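Tyrocidine synthetase 3 (Brevibacillus brevis, PDB 2JGP) probably elongates the growing tyrocidine peptide as part of a nonribosomal peptide synthetase, here a peptidyl carrier domain joined to the condensation domain that forms peptide bonds. Local coordinates at residues Trp11-Val22 against Arg46-Val57. Sequence-based numbering, arbitrary orientation.
Sequences WEARLAQVWEQV and RVLSSMHNEYQV
Tyr55 lays one face of its ring against the side chain of Arg14, whose CD sits 3.9 Å from the Tyr55 ring centroid in a CH-pi contact. Trp11 turns an edge toward the Tyr55 ring, the planes 78° apart in a T-shaped pair, and its CH2 reaches Val57 CG2 at 3.4 Å. Tyr55 also packs as a knob into the hole formed by Trp11, Arg14, Gln17 and Val18. In return, Val18 packs as a knob among Val47, Ser50, Met51 and Tyr55: its CG1 meets Ser50 CB at 3.6 Å, while its CG2 touches Met51 SD. Bends at chi2 and chi3 (-64° and -69°) curl Met51 so that its CE lies 3.7 Å from both Leu15 CD2 and Trp11 CZ3. Farther along, Val47 divides its methyls, CG1 to the indole of Trp19 and CG2 to Val22 CG1. Trp19 NE1 is buried with no polar partner in the model. Behind this shell, Arg14 NE donates a hydrogen bond to Gly403 O, its NH2 forms a salt bridge with Asp406, and Phe86 makes a cation-pi contact with it. Helices 10-23 and 41-55 of the carrier domain are therefore joined chiefly by apolar and aromatic packing, with the polar end of Arg14 tied to the condensation domain.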
loop_
_atom_site.group_PDB
_atom_site.type_symbol
_atom_site.label_atom_id
_atom_site.label_comp_id
_atom_site.label_asym_id
_atom_site.label_seq_id
_atom_site.Cartn_x
_atom_site.Cartn_y
_atom_site.Cartn_z
ATOM N N TRP A 11 10.116 5.389 -11.724
ATOM C CA TRP A 11 11.208 5.922 -12.543
ATOM C C TRP A 11 10.783 7.151 -13.345
ATOM O O TRP A 11 11.591 8.032 -13.572
ATOM C CB TRP A 11 11.844 4.844 -13.434
ATOM C CG TRP A 11 12.707 3.924 -12.630
ATOM C CD1 TRP A 11 12.482 2.602 -12.372
ATOM C CD2 TRP A 11 13.904 4.273 -11.923
ATOM N NE1 TRP A 11 13.478 2.098 -11.566
ATOM C CE2 TRP A 11 14.362 3.104 -11.272
ATOM C CE3 TRP A 11 14.638 5.457 -11.777
ATOM C CZ2 TRP A 11 15.519 3.084 -10.503
ATOM C CZ3 TRP A 11 15.788 5.436 -11.012
ATOM C CH2 TRP A 11 16.222 4.256 -10.386
ATOM N N GLU A 12 9.518 7.222 -13.757
ATOM C CA GLU A 12 9.016 8.442 -14.400
ATOM C C GLU A 12 9.052 9.617 -13.423
ATOM O O GLU A 12 9.460 10.729 -13.790
ATOM C CB GLU A 12 7.612 8.233 -14.966
ATOM C CG GLU A 12 7.605 7.433 -16.259
ATOM C CD GLU A 12 6.241 7.342 -16.900
ATOM O OE1 GLU A 12 6.136 6.672 -17.958
ATOM O OE2 GLU A 12 5.276 7.943 -16.370
ATOM N N ALA A 13 8.668 9.362 -12.171
ATOM C CA ALA A 13 8.713 10.384 -11.121
ATOM C C ALA A 13 10.147 10.834 -10.832
ATOM O O ALA A 13 10.426 12.025 -10.803
ATOM C CB ALA A 13 8.057 9.867 -9.847
ATOM N N ARG A 14 11.052 9.877 -10.637
ATOM C CA ARG A 14 12.447 10.186 -10.330
ATOM C C ARG A 14 13.106 10.994 -11.444
ATOM O O ARG A 14 13.750 12.006 -11.195
ATOM C CB ARG A 14 13.239 8.897 -10.083
ATOM C CG ARG A 14 12.889 8.220 -8.773
ATOM C CD ARG A 14 13.515 6.850 -8.651
ATOM N NE ARG A 14 13.297 6.316 -7.309
ATOM C CZ ARG A 14 13.340 5.025 -6.990
ATOM N NH1 ARG A 14 13.612 4.103 -7.905
ATOM N NH2 ARG A 14 13.107 4.654 -5.742
ATOM N N LEU A 15 12.926 10.538 -12.677
ATOM C CA LEU A 15 13.505 11.210 -13.830
ATOM C C LEU A 15 12.954 12.613 -14.015
ATOM O O LEU A 15 13.721 13.553 -14.236
ATOM C CB LEU A 15 13.259 10.401 -15.108
ATOM C CG LEU A 15 14.195 9.211 -15.319
ATOM C CD1 LEU A 15 13.612 8.237 -16.361
ATOM C CD2 LEU A 15 15.584 9.693 -15.740
ATOM N N ALA A 16 11.634 12.750 -13.927
ATOM C CA ALA A 16 10.972 14.033 -14.145
ATOM C C ALA A 16 11.501 15.075 -13.178
ATOM O O ALA A 16 11.744 16.207 -13.565
ATOM C CB ALA A 16 9.469 13.886 -13.994
ATOM N N GLN A 17 11.666 14.669 -11.919
ATOM C CA GLN A 17 12.231 15.519 -10.866
ATOM C C GLN A 17 13.641 15.996 -11.218
ATOM O O GLN A 17 13.953 17.179 -11.083
ATOM C CB GLN A 17 12.217 14.750 -9.535
ATOM C CG GLN A 17 13.246 15.160 -8.472
ATOM C CD GLN A 17 14.421 14.171 -8.337
ATOM O OE1 GLN A 17 14.284 12.931 -8.505
ATOM N NE2 GLN A 17 15.577 14.716 -8.017
ATOM N N VAL A 18 14.487 15.073 -11.662
ATOM C CA VAL A 18 15.840 15.410 -12.081
ATOM C C VAL A 18 15.859 16.359 -13.290
ATOM O O VAL A 18 16.620 17.323 -13.299
ATOM C CB VAL A 18 16.682 14.144 -12.359
ATOM C CG1 VAL A 18 17.979 14.505 -13.064
ATOM C CG2 VAL A 18 16.983 13.412 -11.037
ATOM N N TRP A 19 15.015 16.108 -14.291
ATOM C CA TRP A 19 14.962 16.985 -15.468
ATOM C C TRP A 19 14.551 18.407 -15.092
ATOM O O TRP A 19 15.108 19.372 -15.606
ATOM C CB TRP A 19 13.977 16.461 -16.508
ATOM C CG TRP A 19 14.440 15.266 -17.284
ATOM C CD1 TRP A 19 15.369 14.335 -16.900
ATOM C CD2 TRP A 19 13.950 14.839 -18.562
ATOM N NE1 TRP A 19 15.494 13.373 -17.865
ATOM C CE2 TRP A 19 14.637 13.656 -18.898
ATOM C CE3 TRP A 19 13.001 15.350 -19.457
ATOM C CZ2 TRP A 19 14.405 12.966 -20.092
ATOM C CZ3 TRP A 19 12.771 14.663 -20.645
ATOM C CH2 TRP A 19 13.471 13.484 -20.948
ATOM N N GLU A 20 13.558 18.526 -14.216
ATOM C CA GLU A 20 13.097 19.835 -13.747
ATOM C C GLU A 20 14.229 20.626 -13.094
ATOM O O GLU A 20 14.398 21.813 -13.364
ATOM C CB GLU A 20 11.936 19.673 -12.767
ATOM C CG GLU A 20 10.653 19.202 -13.429
ATOM C CD GLU A 20 9.610 18.713 -12.437
ATOM O OE1 GLU A 20 8.467 18.459 -12.871
ATOM O OE2 GLU A 20 9.928 18.587 -11.233
ATOM N N GLN A 21 15.007 19.960 -12.251
ATOM C CA GLN A 21 16.152 20.600 -11.597
ATOM C C GLN A 21 17.246 20.988 -12.585
ATOM O O GLN A 21 17.743 22.123 -12.564
ATOM C CB GLN A 21 16.733 19.675 -10.529
ATOM C CG GLN A 21 15.800 19.433 -9.347
ATOM C CD GLN A 21 15.335 20.723 -8.686
ATOM O OE1 GLN A 21 14.134 20.944 -8.507
ATOM N NE2 GLN A 21 16.281 21.588 -8.336
ATOM N N VAL A 22 17.617 20.051 -13.451
ATOM C CA VAL A 22 18.708 20.276 -14.398
ATOM C C VAL A 22 18.338 21.324 -15.456
ATOM O O VAL A 22 19.135 22.218 -15.755
ATOM C CB VAL A 22 19.121 18.968 -15.097
ATOM C CG1 VAL A 22 20.050 19.262 -16.281
ATOM C CG2 VAL A 22 19.784 18.018 -14.095
ATOM N N ARG A 46 24.616 16.359 -17.355
ATOM C CA ARG A 46 24.208 16.687 -15.986
ATOM C C ARG A 46 23.070 15.785 -15.488
ATOM O O ARG A 46 23.043 15.419 -14.314
ATOM C CB ARG A 46 23.786 18.152 -15.872
ATOM C CG ARG A 46 24.924 19.145 -15.943
ATOM C CD ARG A 46 24.377 20.559 -16.021
ATOM N NE ARG A 46 25.394 21.574 -15.761
ATOM C CZ ARG A 46 25.232 22.883 -15.962
ATOM N NH1 ARG A 46 24.088 23.368 -16.441
ATOM N NH2 ARG A 46 26.228 23.717 -15.690
ATOM N N VAL A 47 22.134 15.437 -16.372
ATOM C CA VAL A 47 21.059 14.500 -16.018
ATOM C C VAL A 47 21.642 13.130 -15.669
ATOM O O VAL A 47 21.248 12.513 -14.676
ATOM C CB VAL A 47 20.017 14.353 -17.147
ATOM C CG1 VAL A 47 19.107 13.141 -16.898
ATOM C CG2 VAL A 47 19.187 15.625 -17.271
ATOM N N LEU A 48 22.586 12.667 -16.482
ATOM C CA LEU A 48 23.268 11.400 -16.228
ATOM C C LEU A 48 23.980 11.425 -14.876
ATOM O O LEU A 48 23.897 10.466 -14.101
ATOM C CB LEU A 48 24.280 11.097 -17.337
ATOM C CG LEU A 48 23.747 11.044 -18.772
ATOM C CD1 LEU A 48 24.864 10.669 -19.722
ATOM C CD2 LEU A 48 22.581 10.078 -18.896
ATOM N N SER A 49 24.683 12.524 -14.611
ATOM C CA SER A 49 25.392 12.711 -13.349
ATOM C C SER A 49 24.436 12.707 -12.159
ATOM O O SER A 49 24.707 12.061 -11.147
ATOM C CB SER A 49 26.181 14.021 -13.362
ATOM O OG SER A 49 27.248 13.955 -14.288
ATOM N N SER A 50 23.325 13.435 -12.284
ATOM C CA SER A 50 22.336 13.529 -11.198
ATOM C C SER A 50 21.686 12.191 -10.863
ATOM O O SER A 50 21.463 11.890 -9.690
ATOM C CB SER A 50 21.241 14.542 -11.538
ATOM O OG SER A 50 21.774 15.852 -11.584
ATOM N N MET A 51 21.369 11.403 -11.890
ATOM C CA MET A 51 20.778 10.077 -11.676
ATOM C C MET A 51 21.783 9.124 -11.038
ATOM O O MET A 51 21.406 8.273 -10.234
ATOM C CB MET A 51 20.248 9.493 -12.988
ATOM C CG MET A 51 19.064 10.258 -13.563
ATOM S SD MET A 51 17.603 10.210 -12.504
ATOM C CE MET A 51 17.125 8.488 -12.653
ATOM N N HIS A 52 23.060 9.274 -11.386
ATOM C CA HIS A 52 24.113 8.494 -10.741
ATOM C C HIS A 52 24.250 8.866 -9.261
ATOM O O HIS A 52 24.355 7.986 -8.402
ATOM C CB HIS A 52 25.455 8.675 -11.463
ATOM C CG HIS A 52 26.623 8.110 -10.712
ATOM N ND1 HIS A 52 26.843 6.754 -10.586
ATOM C CD2 HIS A 52 27.625 8.719 -10.037
ATOM C CE1 HIS A 52 27.936 6.553 -9.872
ATOM N NE2 HIS A 52 28.430 7.729 -9.526
ATOM N N ASN A 53 24.244 10.165 -8.967
ATOM C CA ASN A 53 24.421 10.639 -7.593
ATOM C C ASN A 53 23.238 10.331 -6.676
ATOM O O ASN A 53 23.433 9.907 -5.538
ATOM C CB ASN A 53 24.710 12.146 -7.570
ATOM C CG ASN A 53 26.083 12.492 -8.133
ATOM O OD1 ASN A 53 26.965 11.638 -8.236
ATOM N ND2 ASN A 53 26.268 13.759 -8.495
ATOM N N GLU A 54 22.022 10.552 -7.163
ATOM C CA GLU A 54 20.828 10.372 -6.338
ATOM C C GLU A 54 20.401 8.904 -6.264
ATOM O O GLU A 54 19.971 8.445 -5.200
ATOM C CB GLU A 54 19.678 11.245 -6.850
ATOM C CG GLU A 54 18.433 11.289 -5.935
ATOM C CD GLU A 54 18.674 11.947 -4.580
ATOM O OE1 GLU A 54 17.852 11.737 -3.660
ATOM O OE2 GLU A 54 19.671 12.676 -4.432
ATOM N N TYR A 55 20.536 8.170 -7.372
ATOM C CA TYR A 55 19.971 6.809 -7.476
ATOM C C TYR A 55 20.960 5.696 -7.839
ATOM O O TYR A 55 20.556 4.541 -7.934
ATOM C CB TYR A 55 18.807 6.812 -8.472
ATOM C CG TYR A 55 17.740 7.807 -8.096
ATOM C CD1 TYR A 55 17.552 8.977 -8.827
ATOM C CD2 TYR A 55 16.946 7.600 -6.971
ATOM C CE1 TYR A 55 16.576 9.904 -8.462
ATOM C CE2 TYR A 55 15.973 8.518 -6.593
ATOM C CZ TYR A 55 15.792 9.665 -7.341
ATOM O OH TYR A 55 14.836 10.569 -6.952
ATOM N N GLN A 56 22.240 6.025 -8.023
ATOM C CA GLN A 56 23.244 5.037 -8.452
ATOM C C GLN A 56 22.780 4.236 -9.667
ATOM O O GLN A 56 22.952 3.015 -9.725
ATOM C CB GLN A 56 23.600 4.079 -7.310
ATOM C CG GLN A 56 24.727 4.542 -6.424
ATOM C CD GLN A 56 25.157 3.467 -5.461
ATOM O OE1 GLN A 56 24.327 2.843 -4.806
ATOM N NE2 GLN A 56 26.464 3.238 -5.367
ATOM N N VAL A 57 22.163 4.924 -10.620
ATOM C CA VAL A 57 21.774 4.314 -11.878
ATOM C C VAL A 57 22.585 4.998 -12.963
ATOM O O VAL A 57 22.576 6.222 -13.071
ATOM C CB VAL A 57 20.269 4.453 -12.142
ATOM C CG1 VAL A 57 19.916 3.917 -13.525
ATOM C CG2 VAL A 57 19.481 3.705 -11.063
#